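Local coordinates for protein amidase, hydantoinase/carbamoylase family (Paraburkholderia phymatum, PDB 6C0D) that probably hydrolyses N-carbamoyl-L-amino acids as a zinc-dependent homodimeric amidase of the peptidase M20 family, at residues L25-S30 / R51-G56; D257-L262 / L292-A297. One frame throughout, in Å; residues are numbered along the deposited sequence.

Contact 1 (L25-S30 / R51-G56); sequences LKTLRS and RRWLAG
Thr27 and Leu28 face Trp53 where segments 25-30 and 51-56, both helical, draw together; their closest CA pair is CA of Leu28 and CA of Leu54, 8.0 Å apart. This is helix-helix packing in the zinc-binding part of an M20-family fold, and it illustrates how one large aromatic side chain can bridge two helices with no hydrogen bond between the two segments. The bridging group is the indole of Trp53, sent across the gap with CG anti to the backbone N (chi1 169°). Thr27 meets it with its methyl branch: CG2 lies 3.2 Å above the plane of the indole, displaced toward its rim and crossing it obliquely, and its nearest ring atom is Trp53 CE2. OG1, on the other branch, is hydrogen-bonded to the carbonyl O of Asp23, one turn earlier. At the six-membered end of the indole, CZ3 of Trp53 lies 3.9 Å from CB of Leu28, while the Leu28 side chain also touches Ala102 and Ile106 of helix 102-117. Phe31 adds a further ring against Trp53. The zinc, bound by His89, Asp100 and His196, is about 12 Å from the Leu28 side chain, so the contact lies near the metal site without contributing a ligand. On the backbone side of Thr27, its carbonyl O accepts a 2.6 Å hydrogen bond from Ser30 OG, in the carbonyl plane and on a lone pair.

Contact 2 (D257-L262 / L292-A297); sequences DAFGRL and LQFRDA
Phe259 and Phe294 form a T-shaped pair between helix 244-262 and strand 283-296, an example of a helix packed on a strand through an edge-to-face phenylalanine pair. The Phe259 ring presents its edge, through CE2 and CZ, to one face of Phe294; the centroids are 5.1 Å apart and the planes stand at 67°. Phe259 CZ lies 3.8 Å above the Phe294 ring, offset toward its rim, and CE2 comes within 3.7 Å of Phe294 CD1. Phe294 turns its face to this edge with CG set between the backbone N and the carbonyl carbon (chi1 54°). Leu292, two residues back, adds CD2 at 4.4 Å from Phe259 CE2. The alternate residues Gln293 and Arg295 pair with each other: NE and NH2 of Arg295 grip Gln293 OE1 side-on, from the same face of the amide, and Gln293 NE2 also bonds Ser282 of the second subunit. This packing, with its reach to the second subunit, is consistent with the dimerisation (lid) domain of M20 enzymes. Trp269 makes another edge-to-face pair with Phe259, and Met305 touches both phenylalanines, placing the pair between helices 244-262 and 299-317 and the antiparallel strands 210-227, 283-296 and 268-277.

Two contacts, in series along the chain and not touching, show how a two-domain fold is tied together locally in each part. Contact 1 comes first: from helix 18-30 the chain passes a short pair of strands, 33-34 and 37-38, and returns through helix 45-60, closing a loop of 20 residues near the zinc-binding part. The chain then passes the zinc ligands His89, Asp100 and His196 before reaching helix 244-262. Contact 2 closes 29 intervening residues, mostly strand, by bringing 292-297 back against 257-262. The loops neither nest nor cross. The centres of contact 1 and contact 2 lie about 41 Å apart, on opposite sides of the chain's centre, and only contact 2 reaches the second subunit.

Contact 1 (L25-S30 / R51-G56)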
ATOM      1  N   LEU A  25      26.753  17.326 -27.194  1.00 21.75           N
ATOM      2  CA  LEU A  25      25.843  16.937 -26.118  1.00 23.77           C
ATOM      3  C   LEU A  25      24.557  17.745 -26.167  1.00 27.08           C
ATOM      4  O   LEU A  25      23.465  17.203 -25.948  1.00 27.97           O
ATOM      5  CB  LEU A  25      26.512  17.098 -24.750  1.00 21.42           C
ATOM      6  CG  LEU A  25      27.385  15.906 -24.370  1.00 27.17           C
ATOM      7  CD1 LEU A  25      28.150  16.265 -23.121  1.00 29.28           C
ATOM      8  CD2 LEU A  25      26.534  14.654 -24.143  1.00 25.40           C
ATOM      9  N   LYS A  26      24.662  19.047 -26.450  1.00 24.29           N
ATOM     10  CA  LYS A  26      23.471  19.880 -26.470  1.00 29.32           C
ATOM     11  C   LYS A  26      22.638  19.640 -27.719  1.00 30.81           C
ATOM     12  O   LYS A  26      21.410  19.737 -27.659  1.00 30.68           O
ATOM     13  CB  LYS A  26      23.857  21.351 -26.350  1.00 31.88           C
ATOM     14  CG  LYS A  26      24.497  21.657 -25.011  1.00 34.25           C
ATOM     15  CD  LYS A  26      24.979  23.090 -24.936  1.00 37.24           C
ATOM     16  CE  LYS A  26      25.694  23.359 -23.614  1.00 40.44           C
ATOM     17  NZ  LYS A  26      26.139  24.779 -23.517  1.00 49.27           N
ATOM     18  N   THR A  27      23.281  19.315 -28.845  1.00 26.90           N
ATOM     19  CA  THR A  27      22.516  18.957 -30.036  1.00 30.81           C
ATOM     20  C   THR A  27      21.738  17.665 -29.813  1.00 29.66           C
ATOM     21  O   THR A  27      20.551  17.586 -30.154  1.00 33.18           O
ATOM     22  CB  THR A  27      23.443  18.843 -31.248  1.00 32.27           C
ATOM     23  OG1 THR A  27      24.066  20.117 -31.483  1.00 31.16           O
ATOM     24  CG2 THR A  27      22.640  18.435 -32.498  1.00 33.96           C
ATOM     25  N   LEU A  28      22.370  16.660 -29.196  1.00 29.27           N
ATOM     26  CA  LEU A  28      21.650  15.424 -28.907  1.00 30.23           C
ATOM     27  C   LEU A  28      20.482  15.686 -27.957  1.00 30.79           C
ATOM     28  O   LEU A  28      19.391  15.131 -28.134  1.00 29.42           O
ATOM     29  CB  LEU A  28      22.610  14.374 -28.341  1.00 26.28           C
ATOM     30  CG  LEU A  28      22.024  12.991 -28.011  1.00 26.07           C
ATOM     31  CD1 LEU A  28      21.230  12.415 -29.203  1.00 26.08           C
ATOM     32  CD2 LEU A  28      23.120  12.024 -27.575  1.00 23.86           C
ATOM     33  N   ARG A  29      20.680  16.574 -26.975  1.00 29.32           N
ATOM     34  CA  ARG A  29      19.600  16.930 -26.059  0.51 31.80           C
ATOM     35  C   ARG A  29      18.380  17.473 -26.796  1.00 38.02           C
ATOM     36  O   ARG A  29      17.246  17.250 -26.363  1.00 33.24           O
ATOM     37  CB  ARG A  29      20.092  17.962 -25.041  0.51 28.48           C
ATOM     38  CG  ARG A  29      19.034  18.422 -24.039  0.51 35.37           C
ATOM     39  CD  ARG A  29      19.496  19.655 -23.259  0.51 39.43           C
ATOM     40  NE  ARG A  29      18.988  19.679 -21.887  0.51 39.39           N
ATOM     41  CZ  ARG A  29      19.592  20.310 -20.882  0.51 42.24           C
ATOM     42  NH1 ARG A  29      20.722  20.976 -21.092  0.51 40.03           N
ATOM     43  NH2 ARG A  29      19.075  20.271 -19.666  0.51 46.86           N
ATOM     44  N   SER A  30      18.586  18.186 -27.903  1.00 39.64           N
ATOM     45  CA  SER A  30      17.457  18.788 -28.604  1.00 39.10           C
ATOM     46  C   SER A  30      16.512  17.750 -29.206  1.00 35.21           C
ATOM     47  O   SER A  30      15.346  18.074 -29.474  1.00 37.56           O
ATOM     48  CB  SER A  30      17.957  19.743 -29.687  1.00 38.55           C
ATOM     49  OG  SER A  30      18.480  19.034 -30.793  1.00 39.13           O
ATOM     50  N   ARG A  51      19.315   9.173 -33.943  1.00 33.30           N
ATOM     51  CA  ARG A  51      20.265   8.168 -34.407  1.00 32.56           C
ATOM     52  C   ARG A  51      20.809   8.518 -35.785  1.00 34.70           C
ATOM     53  O   ARG A  51      21.996   8.309 -36.058  1.00 33.56           O
ATOM     54  CB  ARG A  51      19.610   6.788 -34.416  1.00 32.20           C
ATOM     55  CG  ARG A  51      19.406   6.263 -33.011  1.00 31.68           C
ATOM     56  CD  ARG A  51      18.809   4.843 -32.873  1.00 30.86           C
ATOM     57  NE  ARG A  51      18.456   4.761 -31.468  1.00 35.63           N
ATOM     58  CZ  ARG A  51      19.266   4.348 -30.499  1.00 37.58           C
ATOM     59  NH1 ARG A  51      20.469   3.839 -30.772  1.00 26.55           N
ATOM     60  NH2 ARG A  51      18.849   4.420 -29.243  1.00 31.01           N
ATOM     61  N   ARG A  52      19.962   9.047 -36.668  1.00 34.46           N
ATOM     62  CA  ARG A  52      20.460   9.481 -37.966  1.00 36.39           C
ATOM     63  C   ARG A  52      21.453  10.625 -37.810  1.00 35.83           C
ATOM     64  O   ARG A  52      22.507  10.637 -38.462  1.00 33.40           O
ATOM     65  CB  ARG A  52      19.294   9.879 -38.868  1.00 39.52           C
ATOM     66  CG  ARG A  52      18.459   8.688 -39.294  1.00 38.46           C
ATOM     67  CD  ARG A  52      17.200   9.098 -40.037  1.00 44.31           C
ATOM     68  NE  ARG A  52      16.473   7.914 -40.476  1.00 53.28           N
ATOM     69  CZ  ARG A  52      15.163   7.878 -40.680  1.00 65.65           C
ATOM     70  NH1 ARG A  52      14.430   8.965 -40.471  1.00 69.65           N
ATOM     71  NH2 ARG A  52      14.587   6.754 -41.080  1.00 67.16           N
ATOM     72  N   TRP A  53      21.149  11.587 -36.934  1.00 31.88           N
ATOM     73  CA  TRP A  53      22.097  12.663 -36.673  1.00 33.30           C
ATOM     74  C   TRP A  53      23.409  12.102 -36.142  1.00 32.12           C
ATOM     75  O   TRP A  53      24.493  12.461 -36.618  1.00 34.27           O
ATOM     76  CB  TRP A  53      21.502  13.671 -35.687  1.00 31.89           C
ATOM     77  CG  TRP A  53      22.529  14.647 -35.186  1.00 33.45           C
ATOM     78  CD1 TRP A  53      22.944  15.794 -35.807  1.00 34.57           C
ATOM     79  CD2 TRP A  53      23.284  14.553 -33.971  1.00 31.19           C
ATOM     80  NE1 TRP A  53      23.913  16.413 -35.054  1.00 35.70           N
ATOM     81  CE2 TRP A  53      24.136  15.676 -33.921  1.00 33.27           C
ATOM     82  CE3 TRP A  53      23.315  13.635 -32.916  1.00 28.99           C
ATOM     83  CZ2 TRP A  53      25.016  15.901 -32.861  1.00 31.70           C
ATOM     84  CZ3 TRP A  53      24.188  13.865 -31.857  1.00 28.47           C
ATOM     85  CH2 TRP A  53      25.026  14.987 -31.841  1.00 30.30           C
ATOM     86  N   LEU A  54      23.322  11.192 -35.172  1.00 28.65           N
ATOM     87  CA  LEU A  54      24.525  10.622 -34.576  1.00 27.36           C
ATOM     88  C   LEU A  54      25.362   9.881 -35.611  1.00 29.05           C
ATOM     89  O   LEU A  54      26.595   9.995 -35.627  1.00 26.52           O
ATOM     90  CB  LEU A  54      24.142   9.686 -33.436  1.00 27.83           C
ATOM     91  CG  LEU A  54      25.318   9.018 -32.749  1.00 33.95           C
ATOM     92  CD1 LEU A  54      26.193  10.081 -32.067  1.00 31.31           C
ATOM     93  CD2 LEU A  54      24.811   7.985 -31.755  1.00 32.06           C
ATOM     94  N   ALA A  55      24.716   9.101 -36.476  1.00 28.37           N
ATOM     95  CA  ALA A  55      25.472   8.381 -37.492  1.00 29.97           C
ATOM     96  C   ALA A  55      26.174   9.357 -38.426  1.00 31.75           C
ATOM     97  O   ALA A  55      27.306   9.112 -38.858  1.00 30.45           O
ATOM     98  CB  ALA A  55      24.544   7.444 -38.269  1.00 32.67           C
ATOM     99  N   GLY A  56      25.524  10.484 -38.728  1.00 31.21           N
ATOM    100  CA  GLY A  56      26.170  11.500 -39.544  1.00 32.10           C
ATOM    101  C   GLY A  56      27.391  12.097 -38.871  1.00 33.42           C
ATOM    102  O   GLY A  56      28.410  12.344 -39.522  1.00 32.24           O
TER

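Contact 2 (D257-L262 / L292-A297)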
ATOM      1  N   ASP A 257      18.132  -6.431  10.735  1.00 20.44           N
ATOM      2  CA  ASP A 257      19.125  -6.963  11.656  0.60 22.61           C
ATOM      3  C   ASP A 257      20.041  -7.959  10.950  1.00 23.34           C
ATOM      4  O   ASP A 257      21.270  -7.866  11.053  1.00 23.07           O
ATOM      5  CB  ASP A 257      18.428  -7.611  12.853  0.60 20.47           C
ATOM      6  CG  ASP A 257      19.393  -8.362  13.753  0.60 30.79           C
ATOM      7  OD1 ASP A 257      20.096  -7.708  14.547  0.60 31.94           O
ATOM      8  OD2 ASP A 257      19.453  -9.608  13.657  0.60 34.70           O
ATOM      9  N   ALA A 258      19.462  -8.906  10.212  1.00 21.02           N
ATOM     10  CA  ALA A 258      20.290  -9.919   9.555  1.00 24.16           C
ATOM     11  C   ALA A 258      21.152  -9.319   8.448  1.00 24.77           C
ATOM     12  O   ALA A 258      22.325  -9.688   8.299  1.00 23.98           O
ATOM     13  CB  ALA A 258      19.397 -11.032   9.007  1.00 22.72           C
ATOM     14  N   PHE A 259      20.594  -8.402   7.653  1.00 18.54           N
ATOM     15  CA  PHE A 259      21.379  -7.798   6.584  1.00 20.20           C
ATOM     16  C   PHE A 259      22.432  -6.851   7.142  1.00 25.78           C
ATOM     17  O   PHE A 259      23.538  -6.762   6.594  1.00 22.89           O
ATOM     18  CB  PHE A 259      20.481  -7.056   5.598  1.00 17.82           C
ATOM     19  CG  PHE A 259      19.745  -7.955   4.636  1.00 16.34           C
ATOM     20  CD1 PHE A 259      19.792  -9.342   4.765  1.00 21.94           C
ATOM     21  CD2 PHE A 259      18.986  -7.399   3.611  1.00 18.54           C
ATOM     22  CE1 PHE A 259      19.104 -10.162   3.873  1.00 20.94           C
ATOM     23  CE2 PHE A 259      18.311  -8.209   2.701  1.00 18.65           C
ATOM     24  CZ  PHE A 259      18.355  -9.594   2.836  1.00 17.72           C
ATOM     25  N   GLY A 260      22.108  -6.125   8.221  1.00 21.95           N
ATOM     26  CA  GLY A 260      23.105  -5.245   8.825  1.00 23.13           C
ATOM     27  C   GLY A 260      24.328  -6.002   9.317  1.00 27.42           C
ATOM     28  O   GLY A 260      25.455  -5.515   9.220  1.00 26.00           O
ATOM     29  N   ARG A 261      24.123  -7.213   9.837  1.00 24.07           N
ATOM     30  CA  ARG A 261      25.253  -8.035  10.269  1.00 23.82           C
ATOM     31  C   ARG A 261      26.136  -8.472   9.101  1.00 30.54           C
ATOM     32  O   ARG A 261      27.339  -8.680   9.289  1.00 30.23           O
ATOM     33  CB  ARG A 261      24.751  -9.270  11.011  1.00 23.43           C
ATOM     34  CG  ARG A 261      24.108  -8.951  12.342  1.00 39.05           C
ATOM     35  CD  ARG A 261      23.389 -10.164  12.917  1.00 49.87           C
ATOM     36  NE  ARG A 261      22.488  -9.762  13.989  1.00 58.46           N
ATOM     37  CZ  ARG A 261      22.893  -9.474  15.222  1.00 73.06           C
ATOM     38  NH1 ARG A 261      24.180  -9.556  15.532  1.00 79.06           N
ATOM     39  NH2 ARG A 261      22.015  -9.106  16.144  1.00 76.51           N
ATOM     40  N   LEU A 262      25.568  -8.640   7.906  1.00 23.69           N
ATOM     41  CA  LEU A 262      26.340  -9.104   6.752  1.00 23.61           C
ATOM     42  C   LEU A 262      26.934  -7.970   5.928  1.00 23.83           C
ATOM     43  O   LEU A 262      27.915  -8.193   5.202  1.00 23.99           O
ATOM     44  CB  LEU A 262      25.457  -9.959   5.835  1.00 22.40           C
ATOM     45  CG  LEU A 262      24.921 -11.269   6.419  1.00 24.40           C
ATOM     46  CD1 LEU A 262      23.832 -11.837   5.519  1.00 24.31           C
ATOM     47  CD2 LEU A 262      26.072 -12.267   6.590  1.00 26.64           C
ATOM     48  N   LEU A 292      10.935  -6.513  -1.770  1.00 17.71           N
ATOM     49  CA  LEU A 292      12.273  -6.349  -1.223  1.00 16.14           C
ATOM     50  C   LEU A 292      13.284  -6.452  -2.356  1.00 20.79           C
ATOM     51  O   LEU A 292      13.195  -7.360  -3.191  1.00 19.57           O
ATOM     52  CB  LEU A 292      12.589  -7.426  -0.174  1.00 14.99           C
ATOM     53  CG  LEU A 292      14.008  -7.444   0.399  1.00 18.80           C
ATOM     54  CD1 LEU A 292      14.198  -6.231   1.325  1.00 17.98           C
ATOM     55  CD2 LEU A 292      14.277  -8.736   1.151  1.00 19.82           C
ATOM     56  N   GLN A 293      14.235  -5.528  -2.383  1.00 17.22           N
ATOM     57  CA  GLN A 293      15.349  -5.596  -3.325  1.00 17.27           C
ATOM     58  C   GLN A 293      16.631  -5.501  -2.522  1.00 16.98           C
ATOM     59  O   GLN A 293      16.666  -4.821  -1.499  1.00 18.20           O
ATOM     60  CB  GLN A 293      15.291  -4.445  -4.336  1.00 16.64           C
ATOM     61  CG  GLN A 293      16.394  -4.480  -5.402  1.00 16.42           C
ATOM     62  CD  GLN A 293      16.309  -3.254  -6.293  1.00 20.63           C
ATOM     63  OE1 GLN A 293      16.933  -2.237  -6.014  1.00 18.86           O
ATOM     64  NE2 GLN A 293      15.498  -3.337  -7.346  1.00 20.38           N
ATOM     65  N   PHE A 294      17.689  -6.181  -2.971  1.00 16.06           N
ATOM     66  CA  PHE A 294      18.988  -5.885  -2.383  1.00 18.51           C
ATOM     67  C   PHE A 294      20.078  -6.089  -3.429  1.00 19.42           C
ATOM     68  O   PHE A 294      19.899  -6.804  -4.423  1.00 16.11           O
ATOM     69  CB  PHE A 294      19.275  -6.686  -1.093  1.00 14.73           C
ATOM     70  CG  PHE A 294      19.131  -8.189  -1.212  1.00 19.44           C
ATOM     71  CD1 PHE A 294      17.909  -8.802  -0.941  1.00 20.63           C
ATOM     72  CD2 PHE A 294      20.237  -8.995  -1.505  1.00 17.20           C
ATOM     73  CE1 PHE A 294      17.775 -10.193  -0.998  1.00 24.87           C
ATOM     74  CE2 PHE A 294      20.108 -10.400  -1.565  1.00 20.73           C
ATOM     75  CZ  PHE A 294      18.876 -10.992  -1.307  1.00 25.08           C
ATOM     76  N   ARG A 295      21.193  -5.392  -3.214  1.00 17.23           N
ATOM     77  CA  ARG A 295      22.291  -5.365  -4.179  1.00 18.27           C
ATOM     78  C   ARG A 295      23.614  -5.359  -3.443  1.00 19.52           C
ATOM     79  O   ARG A 295      23.732  -4.771  -2.367  1.00 17.74           O
ATOM     80  CB  ARG A 295      22.249  -4.123  -5.090  1.00 17.00           C
ATOM     81  CG  ARG A 295      20.880  -3.849  -5.717  1.00 18.42           C
ATOM     82  CD  ARG A 295      20.968  -2.746  -6.779  1.00 18.12           C
ATOM     83  NE  ARG A 295      19.635  -2.249  -7.131  1.00 21.66           N
ATOM     84  CZ  ARG A 295      19.322  -1.692  -8.297  1.00 24.59           C
ATOM     85  NH1 ARG A 295      20.248  -1.562  -9.241  1.00 23.95           N
ATOM     86  NH2 ARG A 295      18.077  -1.285  -8.531  1.00 21.90           N
ATOM     87  N   ASP A 296      24.621  -5.991  -4.053  1.00 17.44           N
ATOM     88  CA  ASP A 296      25.955  -5.960  -3.485  1.00 16.28           C
ATOM     89  C   ASP A 296      26.955  -6.342  -4.574  1.00 19.70           C
ATOM     90  O   ASP A 296      26.629  -7.082  -5.502  1.00 18.47           O
ATOM     91  CB  ASP A 296      26.077  -6.907  -2.291  1.00 19.77           C
ATOM     92  CG  ASP A 296      27.266  -6.570  -1.413  1.00 22.59           C
ATOM     93  OD1 ASP A 296      27.188  -5.546  -0.692  1.00 21.56           O
ATOM     94  OD2 ASP A 296      28.292  -7.294  -1.470  1.00 21.05           O
ATOM     95  N   ALA A 297      28.176  -5.835  -4.438  1.00 18.42           N
ATOM     96  CA  ALA A 297      29.233  -6.175  -5.394  1.00 17.85           C
ATOM     97  C   ALA A 297      29.904  -7.508  -5.100  1.00 22.64           C
ATOM     98  O   ALA A 297      30.628  -8.028  -5.963  1.00 20.59           O
ATOM     99  CB  ALA A 297      30.305  -5.081  -5.386  1.00 21.27           C
TER